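Local coordinates for putative exported protein (Bordetella pertussis Tohama I, PDB 2PFY) that binds pyroglutamic acid as an extracytoplasmic solute receptor, probably delivering it to a tripartite ATP-independent periplasmic transporter, at residues A[166-169]-A[170-174]; A[190-193]-A[194-197]; A[215-218]-A[219-222]. All coordinates share one frame; numbering follows the deposited sequence.

Contact 1: residues A[166-169]-A[170-174]; sequences PEVP and QAFST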
loop_
_atom_site.group_PDB
_atom_site.type_symbol
_atom_site.label_atom_id
_atom_site.label_comp_id
_atom_site.label_asym_id
_atom_site.label_seq_id
_atom_site.Cartn_x
_atom_site.Cartn_y
_atom_site.Cartn_z
ATOM N N PRO A 166 9.414 7.822 -3.262
ATOM C CA PRO A 166 10.463 8.338 -4.132
ATOM C C PRO A 166 11.592 9.069 -3.433
ATOM O O PRO A 166 12.643 9.239 -4.016
ATOM C CB PRO A 166 9.697 9.356 -5.026
ATOM C CG PRO A 166 8.274 8.810 -5.041
ATOM C CD PRO A 166 8.093 8.398 -3.615
ATOM N N GLU A 167 11.370 9.535 -2.213
ATOM C CA GLU A 167 12.360 10.328 -1.478
ATOM C C GLU A 167 13.196 9.461 -0.506
ATOM O O GLU A 167 14.068 9.989 0.201
ATOM C CB GLU A 167 11.642 11.405 -0.669
ATOM C CG GLU A 167 11.190 12.631 -1.506
ATOM C CD GLU A 167 10.072 12.319 -2.435
ATOM O OE1 GLU A 167 9.077 11.713 -1.981
ATOM O OE2 GLU A 167 10.172 12.694 -3.617
ATOM N N VAL A 168 12.919 8.157 -0.458
ATOM C CA VAL A 168 13.571 7.266 0.528
ATOM C C VAL A 168 15.100 7.260 0.370
ATOM O O VAL A 168 15.796 7.483 1.361
ATOM C CB VAL A 168 12.977 5.855 0.531
ATOM C CG1 VAL A 168 13.911 4.805 1.255
ATOM C CG2 VAL A 168 11.593 5.865 1.122
ATOM N N PRO A 169 15.630 7.011 -0.861
ATOM C CA PRO A 169 17.110 7.031 -0.990
ATOM C C PRO A 169 17.749 8.360 -0.541
ATOM O O PRO A 169 18.734 8.347 0.189
ATOM C CB PRO A 169 17.362 6.756 -2.481
ATOM C CG PRO A 169 16.057 5.990 -2.947
ATOM C CD PRO A 169 14.961 6.703 -2.144
ATOM N N GLN A 170 17.185 9.485 -0.958
ATOM C CA GLN A 170 17.624 10.810 -0.480
ATOM C C GLN A 170 17.644 10.904 1.028
ATOM O O GLN A 170 18.642 11.385 1.623
ATOM C CB GLN A 170 16.628 11.881 -0.950
ATOM C CG GLN A 170 16.920 12.466 -2.292
ATOM C CD GLN A 170 17.961 13.548 -2.217
ATOM O OE1 GLN A 170 18.183 14.146 -1.162
ATOM N NE2 GLN A 170 18.617 13.807 -3.347
ATOM N N ALA A 171 16.535 10.489 1.643
ATOM C CA ALA A 171 16.352 10.594 3.087
ATOM C C ALA A 171 17.424 9.790 3.855
ATOM O O ALA A 171 17.949 10.277 4.854
ATOM C CB ALA A 171 14.930 10.182 3.509
ATOM N N PHE A 172 17.745 8.587 3.385
ATOM C CA PHE A 172 18.882 7.830 3.940
ATOM C C PHE A 172 20.234 8.490 3.743
ATOM O O PHE A 172 21.084 8.436 4.632
ATOM C CB PHE A 172 18.959 6.417 3.374
ATOM C CG PHE A 172 18.126 5.441 4.124
ATOM C CD1 PHE A 172 16.835 5.126 3.685
ATOM C CD2 PHE A 172 18.609 4.848 5.291
ATOM C CE1 PHE A 172 16.043 4.214 4.399
ATOM C CE2 PHE A 172 17.834 3.955 6.010
ATOM C CZ PHE A 172 16.552 3.627 5.566
ATOM N N SER A 173 20.421 9.105 2.584
ATOM C CA SER A 173 21.699 9.684 2.208
ATOM C C SER A 173 22.024 10.891 3.097
ATOM O O SER A 173 23.166 11.095 3.507
ATOM C CB SER A 173 21.654 10.081 0.731
ATOM O OG SER A 173 22.960 10.257 0.245
ATOM N N THR A 174 21.015 11.668 3.429
ATOM C CA THR A 174 21.237 12.887 4.204
ATOM C C THR A 174 21.013 12.630 5.690
ATOM O O THR A 174 21.070 13.559 6.490
ATOM C CB THR A 174 20.294 14.013 3.720
ATOM O OG1 THR A 174 18.939 13.596 3.928
ATOM C CG2 THR A 174 20.515 14.285 2.234
HETATM O O HOH W 1 15.280 9.810 -3.245
#
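Val-168 and Phe-172, one helical turn apart, lie side by side on the packed flank of helix 168-173. The CG1 branch of Val-168 meets the phenyl ring at its edge, in the plane of the ring, 3.8 Å from Phe-172 CD1. That branch stands anti to the backbone N (chi1 164°), which carries it to the same flank as the ring. Beneath the pair the backbone is tied by the helical bond from Phe-172 N to Val-168 O, 3.0 Å long. Met-180 of strand 180-182 touches both side chains, and the ring of Tyr-195 stacks on Phe-172. Ala-171 is buried as well: its N donates to Glu-167 O at 2.9 Å, while its methyl rests against Ile-177.

The other flank is looser. Pro-169, in the first turn, has no N-H to give; its carbonyl accepts from Ser-173 N at 3.0 Å. A water enters the first turn, donating to Pro-166 O at 2.8 Å and accepting from Gln-170 N at 3.0 Å; it bridges two backbone groups at the start of the helix. The carboxamide end of Gln-170, on a chain bent at chi2, leads away from the turn. At the C-terminal end Gln-170 O takes two bonds from a single residue, one from Thr-174 N and one from Thr-174 OG1 at 3.2 Å. The helix is therefore two-sided: carbon packs against strand 180-182 and the 190-197 turn, with the Val-168 side chain about 6 Å from the bound pyroglutamic acid, whereas a water and a threonine hydroxyl supply polar partners at the two ends.

Contact 2: residues A[190-193]-A[194-197]; sequences SQAW and DYVK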
loop_
_atom_site.group_PDB
_atom_site.type_symbol
_atom_site.label_atom_id
_atom_site.label_comp_id
_atom_site.label_asym_id
_atom_site.label_seq_id
_atom_site.Cartn_x
_atom_site.Cartn_y
_atom_site.Cartn_z
ATOM N N SER A 190 13.836 0.383 -5.103
ATOM C CA SER A 190 14.726 1.475 -4.749
ATOM C C SER A 190 16.161 0.994 -4.545
ATOM O O SER A 190 16.998 1.794 -4.142
ATOM C CB SER A 190 14.255 2.195 -3.472
ATOM O OG SER A 190 14.331 1.269 -2.414
ATOM N N GLN A 191 16.427 -0.276 -4.867
ATOM C CA GLN A 191 17.772 -0.873 -4.714
ATOM C C GLN A 191 18.339 -0.545 -3.335
ATOM O O GLN A 191 19.367 0.116 -3.224
ATOM C CB GLN A 191 18.675 -0.441 -5.873
ATOM C CG GLN A 191 18.036 -0.924 -7.195
ATOM C CD GLN A 191 18.482 -0.173 -8.395
ATOM O OE1 GLN A 191 19.509 0.489 -8.362
ATOM N NE2 GLN A 191 17.705 -0.266 -9.494
ATOM N N ALA A 192 17.610 -0.973 -2.302
ATOM C CA ALA A 192 17.859 -0.552 -0.915
ATOM C C ALA A 192 19.185 -1.079 -0.390
ATOM O O ALA A 192 19.775 -0.493 0.565
ATOM C CB ALA A 192 16.739 -0.982 -0.003
ATOM N N TRP A 193 19.690 -2.140 -1.010
ATOM C CA TRP A 193 21.039 -2.629 -0.621
ATOM C C TRP A 193 22.126 -1.548 -0.709
ATOM O O TRP A 193 23.183 -1.714 -0.089
ATOM C CB TRP A 193 21.468 -3.835 -1.446
ATOM C CG TRP A 193 21.289 -3.661 -2.972
ATOM C CD1 TRP A 193 22.177 -3.101 -3.845
ATOM C CD2 TRP A 193 20.141 -4.052 -3.742
ATOM N NE1 TRP A 193 21.663 -3.145 -5.130
ATOM C CE2 TRP A 193 20.409 -3.726 -5.085
ATOM C CE3 TRP A 193 18.919 -4.678 -3.420
ATOM C CZ2 TRP A 193 19.492 -3.987 -6.123
ATOM C CZ3 TRP A 193 17.995 -4.936 -4.454
ATOM C CH2 TRP A 193 18.298 -4.587 -5.790
ATOM N N ASP A 194 21.888 -0.455 -1.436
ATOM C CA ASP A 194 22.874 0.649 -1.499
ATOM C C ASP A 194 22.889 1.503 -0.228
ATOM O O ASP A 194 23.839 2.255 0.002
ATOM C CB ASP A 194 22.631 1.563 -2.702
ATOM C CG ASP A 194 22.987 0.907 -4.025
ATOM O OD1 ASP A 194 23.780 -0.038 -4.048
ATOM O OD2 ASP A 194 22.492 1.355 -5.063
ATOM N N TYR A 195 21.856 1.388 0.602
ATOM C CA TYR A 195 21.740 2.277 1.747
ATOM C C TYR A 195 21.385 1.657 3.086
ATOM O O TYR A 195 21.548 2.308 4.136
ATOM C CB TYR A 195 20.867 3.516 1.395
ATOM C CG TYR A 195 19.465 3.224 0.903
ATOM C CD1 TYR A 195 18.460 2.869 1.799
ATOM C CD2 TYR A 195 19.135 3.301 -0.471
ATOM C CE1 TYR A 195 17.142 2.614 1.366
ATOM C CE2 TYR A 195 17.806 3.070 -0.912
ATOM C CZ TYR A 195 16.822 2.734 0.015
ATOM O OH TYR A 195 15.524 2.453 -0.392
ATOM N N VAL A 196 20.919 0.405 3.078
ATOM C CA VAL A 196 20.719 -0.357 4.308
ATOM C C VAL A 196 21.396 -1.709 4.177
ATOM O O VAL A 196 21.754 -2.106 3.064
ATOM C CB VAL A 196 19.225 -0.586 4.675
ATOM C CG1 VAL A 196 18.733 0.533 5.575
ATOM C CG2 VAL A 196 18.328 -0.802 3.388
ATOM N N LYS A 197 21.570 -2.416 5.298
ATOM C CA LYS A 197 22.297 -3.690 5.281
ATOM C C LYS A 197 21.527 -4.920 5.727
ATOM O O LYS A 197 21.837 -6.028 5.292
ATOM C CB LYS A 197 23.582 -3.585 6.119
ATOM C CG LYS A 197 24.802 -3.220 5.293
ATOM C CD LYS A 197 24.707 -1.779 4.752
ATOM C CE LYS A 197 25.174 -1.699 3.275
ATOM N NZ LYS A 197 24.728 -0.459 2.560
HETATM O O HOH W 2 22.253 0.511 -7.538
HETATM O O HOH W 3 25.771 -1.721 -1.751
#
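Tyr-195 reaches back over the turn to Ser-190, its ring lying across Ala-192. From CB the side chain sets out with CG between its own N and carbonyl carbon (chi1 57°), a torsion that folds the ring over the preceding turn. CG comes first to the carbonyl oxygen of Ala-192. Further out, CE2 nears Ser-190 O, and one face of the ring receives Ala-192 CA in a CH-pi contact, 3.8 Å from the centroid. CZ packs on Ala-192 CB at 3.7 Å. At the tip OH donates to Ser-190 OG over 2.6 Å, a short bond, and the serine OG is in turn hydrogen-bonded to Thr-186 O of helix 184-189.

The backbone below is a tight turn. Gln-191, with positive phi, is the C-prime residue of the Schellman motif that ends helix 184-189, and a 3-10 segment follows. Ala-192 O accepts twice: from Tyr-195 N at 2.8 Å, standing 48° out of the carbonyl plane, and from Val-196 N at 2.9 Å, nearly in line with the C=O. Val-196 CG2 also packs on the Ala-192 methyl, 3.7 Å from CB.

On the outer side the Asp-194 carboxylate lies alongside the Trp-193 indole, their planes 76° apart. One water links Asp-194 OD2, at 2.6 Å, to Gln-191 OE1. Lys-197 NZ adds only a weak bond to Trp-193 O. The Ser-190 hydroxyl thus joins the Tyr-195 phenol to the backbone of Thr-186, a residue that lines the pyroglutamic acid site.

Contact 3: residues A[215-218]-A[219-222]; sequences KRAF and QRLP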
loop_
_atom_site.group_PDB
_atom_site.type_symbol
_atom_site.label_atom_id
_atom_site.label_comp_id
_atom_site.label_asym_id
_atom_site.label_seq_id
_atom_site.Cartn_x
_atom_site.Cartn_y
_atom_site.Cartn_z
ATOM N N LYS A 215 -16.035 9.993 -9.812
ATOM C CA LYS A 215 -17.377 9.440 -10.100
ATOM C C LYS A 215 -18.084 10.143 -11.262
ATOM O O LYS A 215 -18.575 9.479 -12.148
ATOM C CB LYS A 215 -18.259 9.419 -8.837
ATOM C CG LYS A 215 -19.556 8.632 -9.004
ATOM C CD LYS A 215 -20.335 8.712 -7.699
ATOM C CE LYS A 215 -21.678 8.054 -7.787
ATOM N NZ LYS A 215 -22.315 8.155 -6.441
ATOM N N ARG A 216 -18.054 11.473 -11.281
ATOM C CA ARG A 216 -18.631 12.255 -12.386
ATOM C C ARG A 216 -18.011 11.931 -13.753
ATOM O O ARG A 216 -18.724 11.699 -14.730
ATOM C CB ARG A 216 -18.571 13.767 -12.091
ATOM C CG ARG A 216 -19.016 14.649 -13.263
ATOM C CD ARG A 216 -19.732 15.946 -12.839
ATOM N NE ARG A 216 -20.088 15.973 -11.408
ATOM C CZ ARG A 216 -21.328 15.979 -10.917
ATOM N NH1 ARG A 216 -22.388 15.975 -11.732
ATOM N NH2 ARG A 216 -21.503 16.005 -9.600
ATOM N N ALA A 217 -16.687 11.857 -13.801
ATOM C CA ALA A 217 -15.996 11.466 -15.008
ATOM C C ALA A 217 -16.413 10.048 -15.406
ATOM O O ALA A 217 -16.708 9.791 -16.589
ATOM C CB ALA A 217 -14.467 11.546 -14.802
ATOM N N PHE A 218 -16.409 9.126 -14.435
ATOM C CA PHE A 218 -16.782 7.717 -14.693
ATOM C C PHE A 218 -18.226 7.652 -15.225
ATOM O O PHE A 218 -18.495 6.990 -16.236
ATOM C CB PHE A 218 -16.670 6.891 -13.401
ATOM C CG PHE A 218 -16.968 5.406 -13.571
ATOM C CD1 PHE A 218 -15.993 4.526 -14.064
ATOM C CD2 PHE A 218 -18.197 4.889 -13.192
ATOM C CE1 PHE A 218 -16.274 3.151 -14.200
ATOM C CE2 PHE A 218 -18.502 3.533 -13.343
ATOM C CZ PHE A 218 -17.545 2.656 -13.844
ATOM N N GLN A 219 -19.143 8.341 -14.546
ATOM C CA GLN A 219 -20.579 8.291 -14.906
ATOM C C GLN A 219 -20.840 8.890 -16.293
ATOM O O GLN A 219 -21.863 8.570 -16.948
ATOM C CB GLN A 219 -21.444 8.990 -13.835
ATOM C CG GLN A 219 -21.609 8.206 -12.532
ATOM C CD GLN A 219 -22.492 8.932 -11.472
ATOM O OE1 GLN A 219 -22.462 10.179 -11.312
ATOM N NE2 GLN A 219 -23.268 8.135 -10.729
ATOM N N ARG A 220 -19.914 9.717 -16.785
ATOM C CA ARG A 220 -20.120 10.315 -18.114
ATOM C C ARG A 220 -19.720 9.399 -19.287
ATOM O O ARG A 220 -20.098 9.642 -20.410
ATOM C CB ARG A 220 -19.649 11.801 -18.193
ATOM C CG ARG A 220 -18.398 12.128 -18.973
ATOM C CD ARG A 220 -18.219 13.679 -19.099
ATOM N NE ARG A 220 -18.310 14.345 -17.813
ATOM C CZ ARG A 220 -17.258 14.631 -17.034
ATOM N NH1 ARG A 220 -16.007 14.318 -17.406
ATOM N NH2 ARG A 220 -17.456 15.236 -15.867
ATOM N N LEU A 221 -19.036 8.283 -18.998
ATOM C CA LEU A 221 -18.677 7.342 -20.041
ATOM C C LEU A 221 -19.936 6.584 -20.493
ATOM O O LEU A 221 -20.853 6.441 -19.708
ATOM C CB LEU A 221 -17.685 6.323 -19.484
ATOM C CG LEU A 221 -16.345 6.913 -19.059
ATOM C CD1 LEU A 221 -15.516 5.863 -18.274
ATOM C CD2 LEU A 221 -15.601 7.396 -20.308
ATOM N N PRO A 222 -19.970 6.106 -21.753
ATOM C CA PRO A 222 -21.049 5.155 -22.120
ATOM C C PRO A 222 -21.091 3.967 -21.162
ATOM O O PRO A 222 -20.023 3.509 -20.654
ATOM C CB PRO A 222 -20.663 4.700 -23.527
ATOM C CG PRO A 222 -19.793 5.814 -24.107
ATOM C CD PRO A 222 -19.081 6.447 -22.889
#
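Gln-219 lies obliquely across Lys-215, one turn earlier on helix 215-220. With CG beside its backbone N (chi1 -74°) and the chain extended from there, its carboxamide reaches the lysine methylenes: CD is 3.8 Å from Lys-215 CG, and NE2 is 3.3 Å from Lys-215 CE. The backbones of the same two residues are joined by Gln-219 N to Lys-215 O at 2.7 Å, a regular helical bond. The ammonium end of Lys-215 runs on to a salt bridge with Asp-108.

Arg-220 doubles back along the next flank. One face of its guanidinium looks onto Arg-216 O and Ala-217 CA. The charged ends of the two arginines stay apart, Arg-216 NE 5.2 Å from Arg-220 NH2. Here the short helix that follows strand 208-214 winds down into 3-10-like bonding: Arg-220 N donates to Ala-217 O at 3.2 Å, and Leu-221 N to Phe-218 O at 3.1 Å. Phe-218 holds the inner side, its ring against Val-229 and Leu-230 of helix 223-257 and Val-113 of strand 112-119. Leu-221 CD1 is 4.4 Å from Phe-218 CD1, and the leucine side chain rests on Trp-4 of strand 2-7.

Overall arrangement
Each contact closes only a local turn; in sequence the three follow in series, none nested in or crossing another. Contact 1 spans helix 168-173, whose end leads on to strand 180-182 and helix 184-189. Contact 2 forms the turn between helix 184-189 and strand 198-201, and returns to contact 1: Tyr-195 and Val-196 pack on Val-168 and Phe-172, the centres about 10 Å apart. Together they tie helix 168-173 and the 190-197 turn to strands 180-182 and 124-127 of the four-stranded mixed sheet, near the ligand. The chain crosses to the five-stranded mixed sheet, where contact 3 joins strand 208-214 to helix 223-257. Its centre lies about 39 and 43 Å from those of contacts 1 and 2.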